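Local coordinates for protein glutathione peroxidase (Schistosoma mansoni, PDB 2V1M) that catalyses the reduction of hydrogen peroxide by glutathione, giving glutathione disulfide and water, at residues A[24-29]-A[66-71]; A[102-107]-A[113-118]. One frame throughout, in Å; residues are numbered along the deposited sequence.

In the fold
Both contacts are buried and wholly apolar across their segments, in a thioredoxin-like fold. Contact 1 is made on a strand of the central mixed sheet, joining the end of strand 23-25 and the 3-10 turn after it to strand 65-71; contact 2 lies beside that sheet, joining the irregular chain 102-107 to helix 113-121, with Y115 and V106 reaching strand 33-39. Each is built on a tyrosine: in contact 1 a leucine of the sheet lies over the ring, in contact 2 a valine of the loop. Their centres are about 12 Å apart, and F70 and P71 bridge them: F70 CZ packs 3.6 Å from L114 CD2, and P71 O probably accepts a hydrogen bond from I104 N.

Contact 1: residues A[24-29]-A[66-71]; sequences VSLEKY and RILAFP
L26, at the start of the 3-10 segment that follows strand 23-25, turns its side chain toward strand 65-71, where CD2 meets L68 CD2 at 4.0 Å. A branched aliphatic residue suits this buried spot, bordered also by V16 and L114. Just before it, S25 OG accepts the backbone N-H of E27 at 3.0 Å, an ST turn, alongside the backbone bonds of the 3-10 segment. K28 lays its CG over the centre of one face of the Y29 ring. Tyrosine suits position 29 because its apolar ring packs against L68 while its OH hydrogen-bonds D99 OD2. L68, a residue of the parallel core of a thioredoxin-like sheet, covers the opposite face: its CD1 lies 4.1 Å from the Y29 ring centroid and 17° off the normal, a CH-pi contact, while CD2 reaches Y29 CE2 at 3.8 Å. With chi1 at -61°, CG of Y29 stands opposite its own carbonyl carbon, which turns the ring toward strand 65-71. There R66 lends only its aliphatic stem, CB lying 3.7 Å from Y29 CD1 and CG at the ring edge; the chain bends at chi2 and its NH1 hydrogen-bonds V61 O.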
# COMPACT_ATOMS: atom_id res chain seq x y z
N VAL A 24 6.36 2.03 13.41
CA VAL A 24 5.73 0.75 13.64
C VAL A 24 6.47 -0.30 12.83
O VAL A 24 6.75 -0.12 11.64
CB VAL A 24 4.24 0.84 13.37
CG1 VAL A 24 3.98 1.13 11.96
CG2 VAL A 24 3.52 -0.40 13.84
N SER A 25 6.77 -1.41 13.49
CA SER A 25 7.27 -2.58 12.78
C SER A 25 6.08 -3.28 12.08
O SER A 25 5.02 -3.49 12.67
CB SER A 25 7.92 -3.55 13.75
OG SER A 25 8.08 -4.82 13.10
N LEU A 26 6.33 -3.74 10.85
CA LEU A 26 5.32 -4.48 10.10
C LEU A 26 5.07 -5.88 10.66
O LEU A 26 4.15 -6.55 10.21
CB LEU A 26 5.64 -4.50 8.60
CG LEU A 26 5.76 -3.11 7.97
CD1 LEU A 26 6.06 -3.29 6.47
CD2 LEU A 26 4.51 -2.29 8.19
N GLU A 27 5.81 -6.26 11.71
CA GLU A 27 5.39 -7.40 12.55
C GLU A 27 3.92 -7.29 12.97
O GLU A 27 3.27 -8.31 13.18
CB GLU A 27 6.26 -7.46 13.81
CG GLU A 27 7.66 -8.03 13.58
CD GLU A 27 7.64 -9.56 13.53
OE1 GLU A 27 6.63 -10.13 13.96
OE2 GLU A 27 8.62 -10.14 13.04
N LYS A 28 3.41 -6.07 13.09
CA LYS A 28 1.99 -5.78 13.38
C LYS A 28 1.05 -6.59 12.48
O LYS A 28 -0.07 -6.95 12.91
CB LYS A 28 1.70 -4.23 13.19
CG LYS A 28 0.25 -3.80 13.30
CD LYS A 28 0.14 -2.26 13.22
CE LYS A 28 -1.30 -1.79 13.14
NZ LYS A 28 -1.46 -0.34 13.40
N TYR A 29 1.47 -6.85 11.25
CA TYR A 29 0.60 -7.43 10.22
C TYR A 29 0.74 -8.94 10.07
O TYR A 29 0.13 -9.54 9.17
CB TYR A 29 0.85 -6.70 8.89
CG TYR A 29 0.50 -5.23 9.01
CD1 TYR A 29 -0.82 -4.83 9.05
CD2 TYR A 29 1.49 -4.27 9.15
CE1 TYR A 29 -1.14 -3.49 9.23
CE2 TYR A 29 1.18 -2.91 9.34
CZ TYR A 29 -0.14 -2.53 9.38
OH TYR A 29 -0.41 -1.20 9.55
N ARG A 66 -5.64 -6.13 5.61
CA ARG A 66 -5.09 -4.84 6.06
C ARG A 66 -4.57 -4.09 4.83
O ARG A 66 -3.75 -4.60 4.09
CB ARG A 66 -3.97 -5.07 7.09
CG ARG A 66 -4.47 -5.80 8.36
CD ARG A 66 -5.44 -4.95 9.15
NE ARG A 66 -5.85 -5.64 10.37
CZ ARG A 66 -6.87 -6.51 10.44
NH1 ARG A 66 -7.55 -6.86 9.34
NH2 ARG A 66 -7.19 -7.07 11.61
N ILE A 67 -5.07 -2.89 4.64
CA ILE A 67 -4.61 -2.02 3.56
C ILE A 67 -3.64 -1.00 4.14
O ILE A 67 -3.95 -0.36 5.17
CB ILE A 67 -5.82 -1.33 2.86
CG1 ILE A 67 -6.73 -2.41 2.25
CG2 ILE A 67 -5.33 -0.31 1.82
CD1 ILE A 67 -8.06 -1.84 1.75
N LEU A 68 -2.48 -0.87 3.50
CA LEU A 68 -1.41 0.02 3.95
C LEU A 68 -1.16 1.01 2.82
O LEU A 68 -0.83 0.59 1.70
CB LEU A 68 -0.11 -0.73 4.25
CG LEU A 68 -0.06 -1.67 5.44
CD1 LEU A 68 -0.89 -2.86 5.32
CD2 LEU A 68 1.41 -2.03 5.65
N ALA A 69 -1.28 2.31 3.11
CA ALA A 69 -1.13 3.36 2.08
C ALA A 69 0.08 4.23 2.39
O ALA A 69 0.15 4.87 3.46
CB ALA A 69 -2.39 4.20 2.01
N PHE A 70 1.02 4.26 1.44
CA PHE A 70 2.27 5.00 1.54
C PHE A 70 2.26 6.19 0.58
O PHE A 70 2.38 6.00 -0.63
CB PHE A 70 3.46 4.08 1.22
CG PHE A 70 3.71 3.09 2.33
CD1 PHE A 70 4.52 3.45 3.41
CD2 PHE A 70 3.11 1.83 2.30
CE1 PHE A 70 4.72 2.58 4.47
CE2 PHE A 70 3.31 0.95 3.37
CZ PHE A 70 4.11 1.33 4.45
N PRO A 71 2.13 7.41 1.11
CA PRO A 71 2.24 8.59 0.23
C PRO A 71 3.63 8.64 -0.40
O PRO A 71 4.63 8.30 0.22
CB PRO A 71 2.04 9.77 1.20
CG PRO A 71 1.22 9.16 2.37
CD PRO A 71 1.86 7.80 2.52

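Contact 2: residues A[102-107]-A[113-118]; sequences SKIKVN and DLYKFL
V106 holds CG1 opposite its carbonyl carbon (chi1 -56°), and this rotation sets the methyl squarely over the ring of Y115. I104 takes the other course: its CG1 sits between the backbone N and the carbonyl carbon (chi1 60°), and from there the extended chain carries CD1 out to the same tyrosine. The valine contact is a tight CH-pi interaction, with V106 CG1 3.4 Å from the Y115 ring centroid and only 10° off the normal. The two side chains run alongside each other and point the same way, so that V106 CB also approaches Y115 CD1, at 3.6 Å. I104 instead crosses Y115 at about a right angle and comes at the ring obliquely, its CD1 touching CE2 and CD2 of Y115 at 3.4 Å each. On the face opposite V106 lies CD1 of L118, about one helical turn further along, which leaves the ring clamped between a loop methyl and a helix methyl. Y115 also packs on I36 and N38 of strand 33-39, and helix 113-121 is thereby seated on the thioredoxin-like sheet. A compact beta-branched residue suits position 106, since it brings a methyl to the ring close to the backbone; the longer isoleucine suits 104, whose backbone stands farther from the ring. With no hydrogen bond joining the two segments directly, the contact itself rests on dispersion and on close packing on a ring, V106 over its face and I104 oblique to it, while the N-H groups of V106 and N107 bond to Q74 OE1 and the carbonyl of V106 to K119 NZ, side chains from outside the two segments.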
# COMPACT_ATOMS: atom_id res chain seq x y z
N SER A 102 3.59 7.82 6.70
CA SER A 102 4.33 8.97 6.26
C SER A 102 4.91 8.76 4.85
O SER A 102 5.09 7.63 4.35
CB SER A 102 5.46 9.30 7.26
OG SER A 102 4.95 9.87 8.46
N LYS A 103 5.20 9.89 4.22
CA LYS A 103 5.68 9.91 2.83
C LYS A 103 7.05 9.24 2.73
O LYS A 103 7.95 9.41 3.59
CB LYS A 103 5.66 11.36 2.34
CG LYS A 103 5.96 11.56 0.86
CD LYS A 103 6.16 13.03 0.51
CE LYS A 103 4.92 13.86 0.82
NZ LYS A 103 5.10 15.27 0.36
N ILE A 104 7.22 8.45 1.66
CA ILE A 104 8.44 7.74 1.34
C ILE A 104 8.73 7.86 -0.14
O ILE A 104 7.91 8.34 -0.95
CB ILE A 104 8.33 6.25 1.71
CG1 ILE A 104 7.18 5.57 0.95
CG2 ILE A 104 8.22 6.09 3.26
CD1 ILE A 104 7.25 4.03 0.97
N LYS A 105 9.90 7.37 -0.52
CA LYS A 105 10.23 7.08 -1.93
C LYS A 105 10.03 5.58 -2.16
O LYS A 105 10.25 4.74 -1.27
CB LYS A 105 11.65 7.50 -2.25
CG LYS A 105 11.77 9.04 -2.26
CD LYS A 105 13.23 9.48 -2.41
CE LYS A 105 13.26 10.99 -2.55
NZ LYS A 105 14.61 11.47 -2.92
N VAL A 106 9.62 5.27 -3.39
CA VAL A 106 9.43 3.87 -3.84
C VAL A 106 10.43 3.43 -4.91
O VAL A 106 10.60 2.22 -5.10
CB VAL A 106 7.98 3.61 -4.30
CG1 VAL A 106 6.98 3.96 -3.20
CG2 VAL A 106 7.66 4.38 -5.60
N ASN A 107 11.08 4.40 -5.57
CA ASN A 107 12.10 4.14 -6.58
C ASN A 107 13.41 4.81 -6.20
O ASN A 107 13.44 5.78 -5.45
CB ASN A 107 11.67 4.62 -7.96
CG ASN A 107 10.56 3.81 -8.57
OD1 ASN A 107 10.43 2.59 -8.35
ND2 ASN A 107 9.74 4.47 -9.36
N ASP A 113 13.19 0.64 2.33
CA ASP A 113 13.53 -0.79 2.22
C ASP A 113 12.30 -1.67 2.00
O ASP A 113 12.42 -2.70 1.31
CB ASP A 113 14.29 -1.25 3.46
CG ASP A 113 15.71 -0.69 3.53
OD1 ASP A 113 16.23 -0.17 2.52
OD2 ASP A 113 16.31 -0.79 4.63
N LEU A 114 11.13 -1.28 2.50
CA LEU A 114 9.94 -2.09 2.23
C LEU A 114 9.72 -2.19 0.70
O LEU A 114 9.39 -3.28 0.19
CB LEU A 114 8.73 -1.44 2.89
CG LEU A 114 7.37 -2.05 2.45
CD1 LEU A 114 7.24 -3.52 2.87
CD2 LEU A 114 6.25 -1.22 3.04
N TYR A 115 9.85 -1.07 0.00
CA TYR A 115 9.64 -1.09 -1.44
C TYR A 115 10.76 -1.73 -2.20
O TYR A 115 10.52 -2.40 -3.22
CB TYR A 115 9.28 0.32 -1.97
CG TYR A 115 7.80 0.58 -1.86
CD1 TYR A 115 6.96 0.48 -2.96
CD2 TYR A 115 7.27 1.03 -0.66
CE1 TYR A 115 5.57 0.79 -2.84
CE2 TYR A 115 5.90 1.35 -0.53
CZ TYR A 115 5.07 1.22 -1.64
OH TYR A 115 3.72 1.48 -1.56
N LYS A 116 12.01 -1.58 -1.74
CA LYS A 116 13.08 -2.39 -2.32
C LYS A 116 12.73 -3.87 -2.24
O LYS A 116 12.88 -4.64 -3.21
CB LYS A 116 14.43 -2.09 -1.65
CG LYS A 116 14.87 -0.64 -1.85
CD LYS A 116 16.29 -0.39 -1.30
CE LYS A 116 16.73 1.03 -1.58
NZ LYS A 116 18.16 1.22 -1.15
N PHE A 117 12.23 -4.29 -1.08
CA PHE A 117 11.84 -5.68 -0.88
C PHE A 117 10.67 -6.07 -1.79
O PHE A 117 10.71 -7.14 -2.45
CB PHE A 117 11.49 -5.92 0.60
CG PHE A 117 10.99 -7.30 0.87
CD1 PHE A 117 11.88 -8.40 0.86
CD2 PHE A 117 9.64 -7.53 1.14
CE1 PHE A 117 11.41 -9.67 1.14
CE2 PHE A 117 9.18 -8.82 1.42
CZ PHE A 117 10.08 -9.89 1.42
N LEU A 118 9.59 -5.29 -1.78
CA LEU A 118 8.42 -5.63 -2.61
C LEU A 118 8.84 -5.82 -4.07
O LEU A 118 8.46 -6.81 -4.72
CB LEU A 118 7.37 -4.53 -2.50
CG LEU A 118 6.69 -4.41 -1.12
CD1 LEU A 118 5.82 -3.15 -1.12
CD2 LEU A 118 5.84 -5.65 -0.82